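Local coordinates for FHA domain-containing protein DDL (Arabidopsis thaliana, PDB 3VPY), which probably recognises phosphothreonine-containing partners, Dicer-like1 among them, through its forkhead-associated domain, at residues E15-D24 / S123-E131; S92-E100 / L111-N121. All coordinates share one frame; numbering follows the deposited sequence.

In the fold
Near the N terminus the chain lays down strand 18-23, which pairs first with 26-33; its other edge is filled only when residues 123-131 arrive, just before helix 134-144. Contact 1 therefore closes a long loop of almost a hundred residues, rich in strands and without a helix. Nested inside that loop is contact 2, a much shorter closure in which 92-100 meets 111-121 after an excursion through strands 101-102 and 109-110. Strands 116-119 and 124-129 follow each other and lie side by side, so both contacts belong to one antiparallel sheet, their centres about 11 Å apart. Together they join 18-23, 124-129, 116-119 and 96-98 as successive neighbours in one sheet of the FHA sandwich.

Contact 1 (E15-D24 / S123-E131); sequences ERWRLYVFKD and SREYVLLHE
H130 and W17 meet in a T-shaped pair: the imidazole turns its edge, led by CD2, to one face of the indole, with the planes at 85°. H130 CG lies between its own backbone N and carbonyl carbon (chi1 63°), a setting in which the ring lies between the E15 carboxylate and W17. ND1 donates to E131 O (2.9 Å) nearly in the ring plane, which fixes the ring's rotation, while the carboxylate of E15 lies over one face of the imidazole without a hydrogen bond. L128 comes obliquely at the six-membered ring, its CG 3.4 Å from W17 CE3. At the outer end, R16 NH1 reaches E131 OE2 in a salt bridge of 3.2 Å, the carboxylate almost perpendicular to the guanidinium, and a water links R16 O to E131 N.

From here the strands run as a regular antiparallel ladder. R18 with L129, Y20 with V127 and F22 with E125 are hydrogen-bonded pairs, with R18 N to L129 O the shortest rung at 2.7 Å. Along the face carrying Y20 and F22, F22 CE2 touches V127 CG2 at 3.5 Å. On the other face L19, V21, Y126 and L128 are buried, while K23 and R124 at its end are not; L19 CG presses on Y126 CB (3.7 Å), and V21 lies alongside the Y126 ring. At the far end D24 N takes S123 O as its acceptor.

Y67 meets the W17 ring as well, and L111 backs L128. Strand 18-23 is flanked on its other edge by strand 26-33, and strand 124-129 by strand 116-119, making this pair an interior part of the six-stranded sheet of the FHA sandwich.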
loop_
_atom_site.group_PDB
_atom_site.type_symbol
_atom_site.label_atom_id
_atom_site.label_comp_id
_atom_site.label_asym_id
_atom_site.label_seq_id
_atom_site.Cartn_x
_atom_site.Cartn_y
_atom_site.Cartn_z
ATOM N N GLU A 15 2.735 -9.410 7.719
ATOM C CA GLU A 15 1.850 -9.879 6.656
ATOM C C GLU A 15 2.507 -9.715 5.286
ATOM O O GLU A 15 3.133 -8.693 5.019
ATOM C CB GLU A 15 0.545 -9.088 6.683
ATOM C CG GLU A 15 -0.373 -9.482 7.807
ATOM C CD GLU A 15 -1.507 -10.372 7.333
ATOM O OE1 GLU A 15 -1.258 -11.364 6.602
ATOM O OE2 GLU A 15 -2.653 -10.064 7.693
ATOM N N ARG A 16 2.347 -10.718 4.422
ATOM C CA ARG A 16 3.024 -10.729 3.128
ATOM C C ARG A 16 2.271 -9.948 2.056
ATOM O O ARG A 16 1.886 -10.475 1.001
ATOM C CB ARG A 16 3.339 -12.167 2.679
ATOM C CG ARG A 16 4.293 -12.897 3.618
ATOM C CD ARG A 16 4.906 -14.137 2.980
ATOM N NE ARG A 16 6.073 -14.580 3.748
ATOM C CZ ARG A 16 6.048 -15.486 4.730
ATOM N NH1 ARG A 16 4.921 -16.109 5.071
ATOM N NH2 ARG A 16 7.163 -15.773 5.364
ATOM N N TRP A 17 2.079 -8.665 2.302
ATOM C CA TRP A 17 1.384 -7.830 1.332
ATOM C C TRP A 17 2.152 -7.786 0.007
ATOM O O TRP A 17 3.380 -7.658 -0.011
ATOM C CB TRP A 17 1.274 -6.413 1.860
ATOM C CG TRP A 17 0.409 -6.268 3.046
ATOM C CD1 TRP A 17 0.808 -6.255 4.352
ATOM C CD2 TRP A 17 -1.017 -6.126 3.054
ATOM N NE1 TRP A 17 -0.291 -6.086 5.182
ATOM C CE2 TRP A 17 -1.417 -5.990 4.401
ATOM C CE3 TRP A 17 -1.994 -6.073 2.043
ATOM C CZ2 TRP A 17 -2.761 -5.831 4.776
ATOM C CZ3 TRP A 17 -3.333 -5.907 2.417
ATOM C CH2 TRP A 17 -3.696 -5.781 3.777
ATOM N N ARG A 18 1.422 -7.904 -1.087
ATOM C CA ARG A 18 2.002 -7.809 -2.426
ATOM C C ARG A 18 1.109 -6.944 -3.282
ATOM O O ARG A 18 -0.067 -6.800 -2.993
ATOM C CB ARG A 18 2.161 -9.191 -3.057
ATOM C CG ARG A 18 3.126 -10.123 -2.302
ATOM C CD ARG A 18 3.561 -11.272 -3.172
ATOM N NE ARG A 18 2.522 -12.285 -3.331
ATOM C CZ ARG A 18 2.677 -13.394 -4.060
ATOM N NH1 ARG A 18 3.813 -13.610 -4.706
ATOM N NH2 ARG A 18 1.697 -14.282 -4.158
ATOM N N LEU A 19 1.678 -6.375 -4.333
ATOM C CA LEU A 19 0.955 -5.461 -5.180
ATOM C C LEU A 19 0.958 -6.026 -6.599
ATOM O O LEU A 19 2.014 -6.109 -7.258
ATOM C CB LEU A 19 1.661 -4.089 -5.141
ATOM C CG LEU A 19 0.894 -2.837 -5.549
ATOM C CD1 LEU A 19 -0.367 -2.617 -4.684
ATOM C CD2 LEU A 19 1.817 -1.614 -5.533
ATOM N N TYR A 20 -0.215 -6.468 -7.045
ATOM C CA TYR A 20 -0.399 -6.980 -8.399
ATOM C C TYR A 20 -0.509 -5.802 -9.349
ATOM O O TYR A 20 -1.150 -4.802 -9.033
ATOM C CB TYR A 20 -1.643 -7.870 -8.452
ATOM C CG TYR A 20 -1.402 -9.196 -7.760
ATOM C CD1 TYR A 20 -1.097 -10.330 -8.504
ATOM C CD2 TYR A 20 -1.396 -9.298 -6.366
ATOM C CE1 TYR A 20 -0.832 -11.526 -7.898
ATOM C CE2 TYR A 20 -1.133 -10.502 -5.743
ATOM C CZ TYR A 20 -0.870 -11.623 -6.525
ATOM O OH TYR A 20 -0.591 -12.835 -5.944
ATOM N N VAL A 21 0.167 -5.911 -10.484
ATOM C CA VAL A 21 0.217 -4.845 -11.478
ATOM C C VAL A 21 -0.576 -5.200 -12.737
ATOM O O VAL A 21 -0.550 -6.353 -13.214
ATOM C CB VAL A 21 1.671 -4.620 -11.902
ATOM C CG1 VAL A 21 1.805 -3.370 -12.822
ATOM C CG2 VAL A 21 2.576 -4.498 -10.667
ATOM N N PHE A 22 -1.239 -4.190 -13.293
ATOM C CA PHE A 22 -1.932 -4.336 -14.566
ATOM C C PHE A 22 -1.357 -3.303 -15.517
ATOM O O PHE A 22 -1.087 -2.157 -15.121
ATOM C CB PHE A 22 -3.437 -4.147 -14.397
ATOM C CG PHE A 22 -4.057 -5.165 -13.495
ATOM C CD1 PHE A 22 -4.590 -6.332 -14.011
ATOM C CD2 PHE A 22 -4.021 -4.993 -12.113
ATOM C CE1 PHE A 22 -5.150 -7.294 -13.174
ATOM C CE2 PHE A 22 -4.555 -5.959 -11.270
ATOM C CZ PHE A 22 -5.137 -7.103 -11.807
ATOM N N LYS A 23 -1.135 -3.728 -16.753
ATOM C CA LYS A 23 -0.713 -2.848 -17.834
ATOM C C LYS A 23 -1.808 -2.960 -18.885
ATOM O O LYS A 23 -2.014 -4.040 -19.451
ATOM C CB LYS A 23 0.640 -3.339 -18.370
ATOM C CG LYS A 23 1.164 -2.689 -19.625
ATOM C CD LYS A 23 2.595 -3.181 -19.847
ATOM C CE LYS A 23 3.307 -2.433 -20.957
ATOM N NZ LYS A 23 4.786 -2.678 -20.879
ATOM N N ASP A 24 -2.504 -1.843 -19.143
ATOM C CA ASP A 24 -3.649 -1.832 -20.047
ATOM C C ASP A 24 -4.634 -2.954 -19.700
ATOM O O ASP A 24 -5.156 -3.630 -20.594
ATOM C CB ASP A 24 -3.176 -1.938 -21.513
ATOM C CG ASP A 24 -2.298 -0.767 -21.937
ATOM O OD1 ASP A 24 -2.685 0.386 -21.674
ATOM O OD2 ASP A 24 -1.222 -1.003 -22.536
ATOM N N SER A 123 -2.089 4.333 -17.427
ATOM C CA SER A 123 -2.648 3.133 -18.051
ATOM C C SER A 123 -2.398 1.888 -17.182
ATOM O O SER A 123 -2.860 0.776 -17.514
ATOM C CB SER A 123 -2.021 2.947 -19.437
ATOM O OG SER A 123 -0.602 3.023 -19.379
ATOM N N ARG A 124 -1.655 2.068 -16.092
ATOM C CA ARG A 124 -1.394 0.976 -15.142
ATOM C C ARG A 124 -2.266 1.087 -13.902
ATOM O O ARG A 124 -2.715 2.180 -13.544
ATOM C CB ARG A 124 0.062 0.961 -14.712
ATOM C CG ARG A 124 0.984 0.664 -15.811
ATOM C CD ARG A 124 2.300 0.193 -15.290
ATOM N NE ARG A 124 3.080 -0.182 -16.454
ATOM C CZ ARG A 124 4.083 -1.038 -16.439
ATOM N NH1 ARG A 124 4.467 -1.605 -15.297
ATOM N NH2 ARG A 124 4.699 -1.300 -17.585
ATOM N N GLU A 125 -2.527 -0.046 -13.256
ATOM C CA GLU A 125 -3.286 -0.056 -12.015
ATOM C C GLU A 125 -2.718 -1.162 -11.164
ATOM O O GLU A 125 -2.056 -2.064 -11.668
ATOM C CB GLU A 125 -4.754 -0.363 -12.266
ATOM C CG GLU A 125 -5.496 0.625 -13.115
ATOM C CD GLU A 125 -6.833 0.069 -13.465
ATOM O OE1 GLU A 125 -6.953 -0.511 -14.571
ATOM O OE2 GLU A 125 -7.738 0.170 -12.607
ATOM N N TYR A 126 -2.992 -1.089 -9.874
ATOM C CA TYR A 126 -2.424 -2.023 -8.918
ATOM C C TYR A 126 -3.509 -2.548 -7.991
ATOM O O TYR A 126 -4.428 -1.807 -7.629
ATOM C CB TYR A 126 -1.331 -1.346 -8.077
ATOM C CG TYR A 126 -0.262 -0.675 -8.894
ATOM C CD1 TYR A 126 0.947 -1.327 -9.146
ATOM C CD2 TYR A 126 -0.471 0.603 -9.441
ATOM C CE1 TYR A 126 1.937 -0.716 -9.896
ATOM C CE2 TYR A 126 0.506 1.226 -10.206
ATOM C CZ TYR A 126 1.717 0.553 -10.432
ATOM O OH TYR A 126 2.702 1.135 -11.195
ATOM N N VAL A 127 -3.405 -3.820 -7.621
ATOM C CA VAL A 127 -4.317 -4.414 -6.652
ATOM C C VAL A 127 -3.526 -4.996 -5.478
ATOM O O VAL A 127 -2.557 -5.754 -5.679
ATOM C CB VAL A 127 -5.182 -5.540 -7.292
ATOM C CG1 VAL A 127 -5.938 -6.324 -6.221
ATOM C CG2 VAL A 127 -6.159 -4.937 -8.285
ATOM N N LEU A 128 -3.934 -4.617 -4.269
ATOM C CA LEU A 128 -3.236 -5.005 -3.053
ATOM C C LEU A 128 -3.813 -6.295 -2.505
ATOM O O LEU A 128 -5.022 -6.430 -2.373
ATOM C CB LEU A 128 -3.371 -3.887 -2.012
ATOM C CG LEU A 128 -2.637 -4.107 -0.700
ATOM C CD1 LEU A 128 -1.103 -4.179 -0.880
ATOM C CD2 LEU A 128 -3.021 -2.970 0.262
ATOM N N LEU A 129 -2.943 -7.261 -2.207
ATOM C CA LEU A 129 -3.385 -8.526 -1.615
ATOM C C LEU A 129 -2.334 -9.048 -0.670
ATOM O O LEU A 129 -1.180 -8.638 -0.721
ATOM C CB LEU A 129 -3.581 -9.593 -2.703
ATOM C CG LEU A 129 -4.820 -9.704 -3.589
ATOM C CD1 LEU A 129 -4.767 -11.056 -4.340
ATOM C CD2 LEU A 129 -6.147 -9.573 -2.811
ATOM N N HIS A 130 -2.722 -10.023 0.143
ATOM C CA HIS A 130 -1.750 -10.901 0.765
ATOM C C HIS A 130 -2.243 -12.347 0.752
ATOM O O HIS A 130 -3.446 -12.605 0.581
ATOM C CB HIS A 130 -1.384 -10.426 2.179
ATOM C CG HIS A 130 -2.515 -10.434 3.157
ATOM N ND1 HIS A 130 -3.002 -11.594 3.722
ATOM C CD2 HIS A 130 -3.204 -9.419 3.730
ATOM C CE1 HIS A 130 -3.973 -11.297 4.567
ATOM N NE2 HIS A 130 -4.117 -9.984 4.590
ATOM N N GLU A 131 -1.320 -13.287 0.932
ATOM C CA GLU A 131 -1.641 -14.707 0.937
ATOM C C GLU A 131 -2.543 -15.140 2.110
ATOM O O GLU A 131 -2.658 -14.446 3.130
ATOM C CB GLU A 131 -0.349 -15.542 0.963
ATOM C CG GLU A 131 0.436 -15.439 2.270
ATOM C CD GLU A 131 1.518 -16.500 2.392
ATOM O OE1 GLU A 131 1.687 -17.301 1.446
ATOM O OE2 GLU A 131 2.190 -16.542 3.446
HETATM O O HOH W 1 1.434 -12.888 -0.144
HETATM O O HOH W 2 -0.314 0.311 -19.166
#

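Contact 2 (S92-E100 / L111-N121); sequences STNKTYINE and LFEKDTIKFGN
N99 OD1 is gripped twice, by the backbone N of T116 at 2.9 Å and by a water at 2.7 Å that also bonds K114 O and T116 OG1. This closes one end of an antiparallel strand pair in the FHA beta sandwich. The other half of the amide works too: N99 ND2 donates to D115 OD1 (3.0 Å), approaching from above the carboxylate plane. D115 OD2 in turn accepts F112 N, bracing the type II turn from F112 to D115, so one carboxylate joins the turn to the residue just after strand 96-98.

Y97 and K118 form the hydrogen-bonded pair in the middle, and N99 N adds a nearly straight bond to T116 O (171°). On the face carrying T96, I98, I117 and F119, T96 and F119 lie side by side, the threonine hydroxyl at the edge of the phenyl ring; T96 OG1 is itself held by D89. I98 CD1 reaches L111 CD2 at 3.9 Å, and I87 of strand 79-89, in the other sheet, packs against both.

With CG anti to its carbonyl carbon (chi1 -62°), the Y97 ring meets K118 O at its edge, and CE2 comes near G120 O (3.5 Å). Its hydroxyl reaches a water 2.7 Å from Y97 OH, which also bonds N94 O and N121 ND2.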
loop_
_atom_site.group_PDB
_atom_site.type_symbol
_atom_site.label_atom_id
_atom_site.label_comp_id
_atom_site.label_asym_id
_atom_site.label_seq_id
_atom_site.Cartn_x
_atom_site.Cartn_y
_atom_site.Cartn_z
ATOM N N SER A 92 0.453 15.404 -5.675
ATOM C CA SER A 92 0.622 15.214 -7.109
ATOM C C SER A 92 -0.412 16.029 -7.885
ATOM O O SER A 92 -1.539 16.186 -7.439
ATOM C CB SER A 92 0.484 13.725 -7.435
ATOM O OG SER A 92 -0.856 13.304 -7.248
ATOM N N THR A 93 -0.031 16.538 -9.049
ATOM C CA THR A 93 -0.982 17.277 -9.849
ATOM C C THR A 93 -2.177 16.407 -10.248
ATOM O O THR A 93 -3.323 16.838 -10.187
ATOM C CB THR A 93 -0.288 17.891 -11.072
ATOM O OG1 THR A 93 0.513 18.980 -10.600
ATOM C CG2 THR A 93 -1.309 18.455 -12.049
ATOM N N ASN A 94 -1.898 15.180 -10.646
ATOM C CA ASN A 94 -2.912 14.324 -11.249
ATOM C C ASN A 94 -3.530 13.298 -10.304
ATOM O O ASN A 94 -4.344 12.485 -10.725
ATOM C CB ASN A 94 -2.342 13.704 -12.540
ATOM C CG ASN A 94 -2.060 14.782 -13.567
ATOM O OD1 ASN A 94 -0.996 14.829 -14.217
ATOM N ND2 ASN A 94 -2.993 15.703 -13.666
ATOM N N LYS A 95 -3.140 13.361 -9.025
ATOM C CA LYS A 95 -3.857 12.668 -7.943
ATOM C C LYS A 95 -3.534 11.184 -7.803
ATOM O O LYS A 95 -2.908 10.568 -8.681
ATOM C CB LYS A 95 -5.386 12.866 -8.051
ATOM C CG LYS A 95 -5.841 14.335 -8.230
ATOM C CD LYS A 95 -7.326 14.482 -8.026
ATOM C CE LYS A 95 -7.825 15.881 -8.399
ATOM N NZ LYS A 95 -9.275 15.833 -8.723
ATOM N N THR A 96 -3.952 10.622 -6.673
ATOM C CA THR A 96 -3.863 9.193 -6.432
ATOM C C THR A 96 -5.269 8.715 -6.136
ATOM O O THR A 96 -5.975 9.357 -5.355
ATOM C CB THR A 96 -2.955 8.892 -5.222
ATOM O OG1 THR A 96 -1.610 9.272 -5.547
ATOM C CG2 THR A 96 -2.970 7.388 -4.850
ATOM N N TYR A 97 -5.657 7.595 -6.748
ATOM C CA TYR A 97 -7.031 7.053 -6.643
ATOM C C TYR A 97 -7.035 5.706 -5.942
ATOM O O TYR A 97 -6.223 4.842 -6.256
ATOM C CB TYR A 97 -7.632 6.862 -8.040
ATOM C CG TYR A 97 -7.769 8.134 -8.817
ATOM C CD1 TYR A 97 -8.978 8.817 -8.858
ATOM C CD2 TYR A 97 -6.691 8.660 -9.531
ATOM C CE1 TYR A 97 -9.119 9.994 -9.567
ATOM C CE2 TYR A 97 -6.822 9.854 -10.258
ATOM C CZ TYR A 97 -8.045 10.510 -10.277
ATOM O OH TYR A 97 -8.197 11.672 -11.004
ATOM N N ILE A 98 -7.936 5.545 -4.967
ATOM C CA ILE A 98 -8.152 4.247 -4.343
ATOM C C ILE A 98 -9.567 3.862 -4.722
ATOM O O ILE A 98 -10.520 4.608 -4.453
ATOM C CB ILE A 98 -8.088 4.308 -2.802
ATOM C CG1 ILE A 98 -6.775 4.888 -2.293
ATOM C CG2 ILE A 98 -8.312 2.918 -2.178
ATOM C CD1 ILE A 98 -6.875 5.159 -0.765
ATOM N N ASN A 99 -9.717 2.712 -5.359
ATOM C CA ASN A 99 -11.059 2.283 -5.794
ATOM C C ASN A 99 -11.804 3.380 -6.565
ATOM O O ASN A 99 -12.990 3.680 -6.305
ATOM C CB ASN A 99 -11.849 1.752 -4.578
ATOM C CG ASN A 99 -11.119 0.604 -3.883
ATOM O OD1 ASN A 99 -10.550 -0.258 -4.544
ATOM N ND2 ASN A 99 -11.092 0.622 -2.567
ATOM N N GLU A 100 -11.093 3.983 -7.513
ATOM C CA GLU A 100 -11.621 4.999 -8.423
ATOM C C GLU A 100 -11.928 6.383 -7.840
ATOM O O GLU A 100 -12.372 7.275 -8.570
ATOM C CB GLU A 100 -12.821 4.439 -9.204
ATOM C CG GLU A 100 -12.412 3.335 -10.183
ATOM C CD GLU A 100 -11.755 3.895 -11.444
ATOM O OE1 GLU A 100 -12.430 4.624 -12.212
ATOM O OE2 GLU A 100 -10.563 3.600 -11.681
ATOM N N LEU A 111 -5.197 1.117 3.749
ATOM C CA LEU A 111 -5.429 0.237 2.593
ATOM C C LEU A 111 -5.862 -1.160 3.026
ATOM O O LEU A 111 -5.466 -1.646 4.094
ATOM C CB LEU A 111 -4.163 0.145 1.747
ATOM C CG LEU A 111 -3.695 1.397 1.003
ATOM C CD1 LEU A 111 -2.414 1.119 0.235
ATOM C CD2 LEU A 111 -4.777 1.919 0.067
ATOM N N PHE A 112 -6.684 -1.797 2.192
ATOM C CA PHE A 112 -7.234 -3.119 2.490
ATOM C C PHE A 112 -7.010 -4.085 1.337
ATOM O O PHE A 112 -6.865 -3.656 0.180
ATOM C CB PHE A 112 -8.738 -3.020 2.788
ATOM C CG PHE A 112 -9.070 -2.231 4.038
ATOM C CD1 PHE A 112 -9.365 -2.892 5.238
ATOM C CD2 PHE A 112 -9.087 -0.839 4.025
ATOM C CE1 PHE A 112 -9.677 -2.165 6.392
ATOM C CE2 PHE A 112 -9.396 -0.105 5.194
ATOM C CZ PHE A 112 -9.682 -0.776 6.361
ATOM N N GLU A 113 -6.996 -5.389 1.642
ATOM C CA GLU A 113 -6.953 -6.414 0.588
ATOM C C GLU A 113 -8.031 -6.106 -0.452
ATOM O O GLU A 113 -9.184 -5.779 -0.099
ATOM C CB GLU A 113 -7.280 -7.796 1.152
ATOM C CG GLU A 113 -6.308 -8.396 2.099
ATOM C CD GLU A 113 -6.802 -9.786 2.511
ATOM O OE1 GLU A 113 -8.016 -10.026 2.465
ATOM O OE2 GLU A 113 -5.986 -10.636 2.849
ATOM N N LYS A 114 -7.640 -6.239 -1.722
ATOM C CA LYS A 114 -8.497 -6.056 -2.892
ATOM C C LYS A 114 -8.667 -4.619 -3.334
ATOM O O LYS A 114 -9.293 -4.358 -4.370
ATOM C CB LYS A 114 -9.866 -6.751 -2.743
ATOM C CG LYS A 114 -9.759 -8.244 -2.508
ATOM C CD LYS A 114 -11.133 -8.855 -2.301
ATOM C CE LYS A 114 -10.993 -10.316 -1.902
ATOM N NZ LYS A 114 -12.302 -11.018 -1.941
ATOM N N ASP A 115 -8.065 -3.672 -2.601
ATOM C CA ASP A 115 -8.090 -2.292 -3.056
ATOM C C ASP A 115 -7.398 -2.156 -4.405
ATOM O O ASP A 115 -6.359 -2.783 -4.632
ATOM C CB ASP A 115 -7.367 -1.366 -2.081
ATOM C CG ASP A 115 -8.221 -0.960 -0.897
ATOM O OD1 ASP A 115 -9.439 -1.202 -0.912
ATOM O OD2 ASP A 115 -7.641 -0.362 0.038
ATOM N N THR A 116 -7.948 -1.305 -5.267
ATOM C CA THR A 116 -7.269 -0.958 -6.511
ATOM C C THR A 116 -6.709 0.444 -6.398
ATOM O O THR A 116 -7.386 1.360 -5.956
ATOM C CB THR A 116 -8.214 -1.025 -7.708
ATOM O OG1 THR A 116 -8.775 -2.342 -7.773
ATOM C CG2 THR A 116 -7.454 -0.739 -8.994
ATOM N N ILE A 117 -5.476 0.595 -6.827
ATOM C CA ILE A 117 -4.765 1.860 -6.746
ATOM C C ILE A 117 -4.354 2.299 -8.139
ATOM O O ILE A 117 -3.876 1.485 -8.938
ATOM C CB ILE A 117 -3.515 1.688 -5.882
ATOM C CG1 ILE A 117 -3.933 1.195 -4.491
ATOM C CG2 ILE A 117 -2.746 2.990 -5.788
ATOM C CD1 ILE A 117 -2.776 0.714 -3.642
ATOM N N LYS A 118 -4.514 3.588 -8.408
ATOM C CA LYS A 118 -4.085 4.164 -9.691
ATOM C C LYS A 118 -3.450 5.509 -9.428
ATOM O O LYS A 118 -3.983 6.294 -8.632
ATOM C CB LYS A 118 -5.278 4.355 -10.619
ATOM C CG LYS A 118 -4.929 4.906 -12.003
ATOM C CD LYS A 118 -6.207 5.312 -12.718
ATOM C CE LYS A 118 -5.983 5.601 -14.165
ATOM N NZ LYS A 118 -7.222 5.244 -14.947
ATOM N N PHE A 119 -2.345 5.782 -10.121
ATOM C CA PHE A 119 -1.650 7.053 -9.962
ATOM C C PHE A 119 -1.895 7.887 -11.204
ATOM O O PHE A 119 -1.677 7.429 -12.332
ATOM C CB PHE A 119 -0.144 6.815 -9.719
ATOM C CG PHE A 119 0.139 5.908 -8.554
ATOM C CD1 PHE A 119 -0.082 6.352 -7.238
ATOM C CD2 PHE A 119 0.624 4.612 -8.750
ATOM C CE1 PHE A 119 0.177 5.506 -6.121
ATOM C CE2 PHE A 119 0.878 3.757 -7.655
ATOM C CZ PHE A 119 0.646 4.215 -6.328
ATOM N N GLY A 120 -2.342 9.123 -10.986
ATOM C CA GLY A 120 -2.635 10.055 -12.046
ATOM C C GLY A 120 -3.586 9.500 -13.087
ATOM O O GLY A 120 -4.625 8.922 -12.751
ATOM N N ASN A 121 -3.204 9.647 -14.354
ATOM C CA ASN A 121 -4.000 9.147 -15.476
ATOM C C ASN A 121 -3.320 7.961 -16.153
ATOM O O ASN A 121 -3.475 7.726 -17.368
ATOM C CB ASN A 121 -4.233 10.286 -16.466
ATOM C CG ASN A 121 -4.861 11.493 -15.805
ATOM O OD1 ASN A 121 -4.413 12.636 -15.988
ATOM N ND2 ASN A 121 -5.915 11.246 -15.013
HETATM O O HOH W 3 -6.269 12.588 -12.661
HETATM O O HOH W 4 -11.014 -2.592 -5.886
HETATM O O HOH W 5 -8.446 3.301 -8.298
#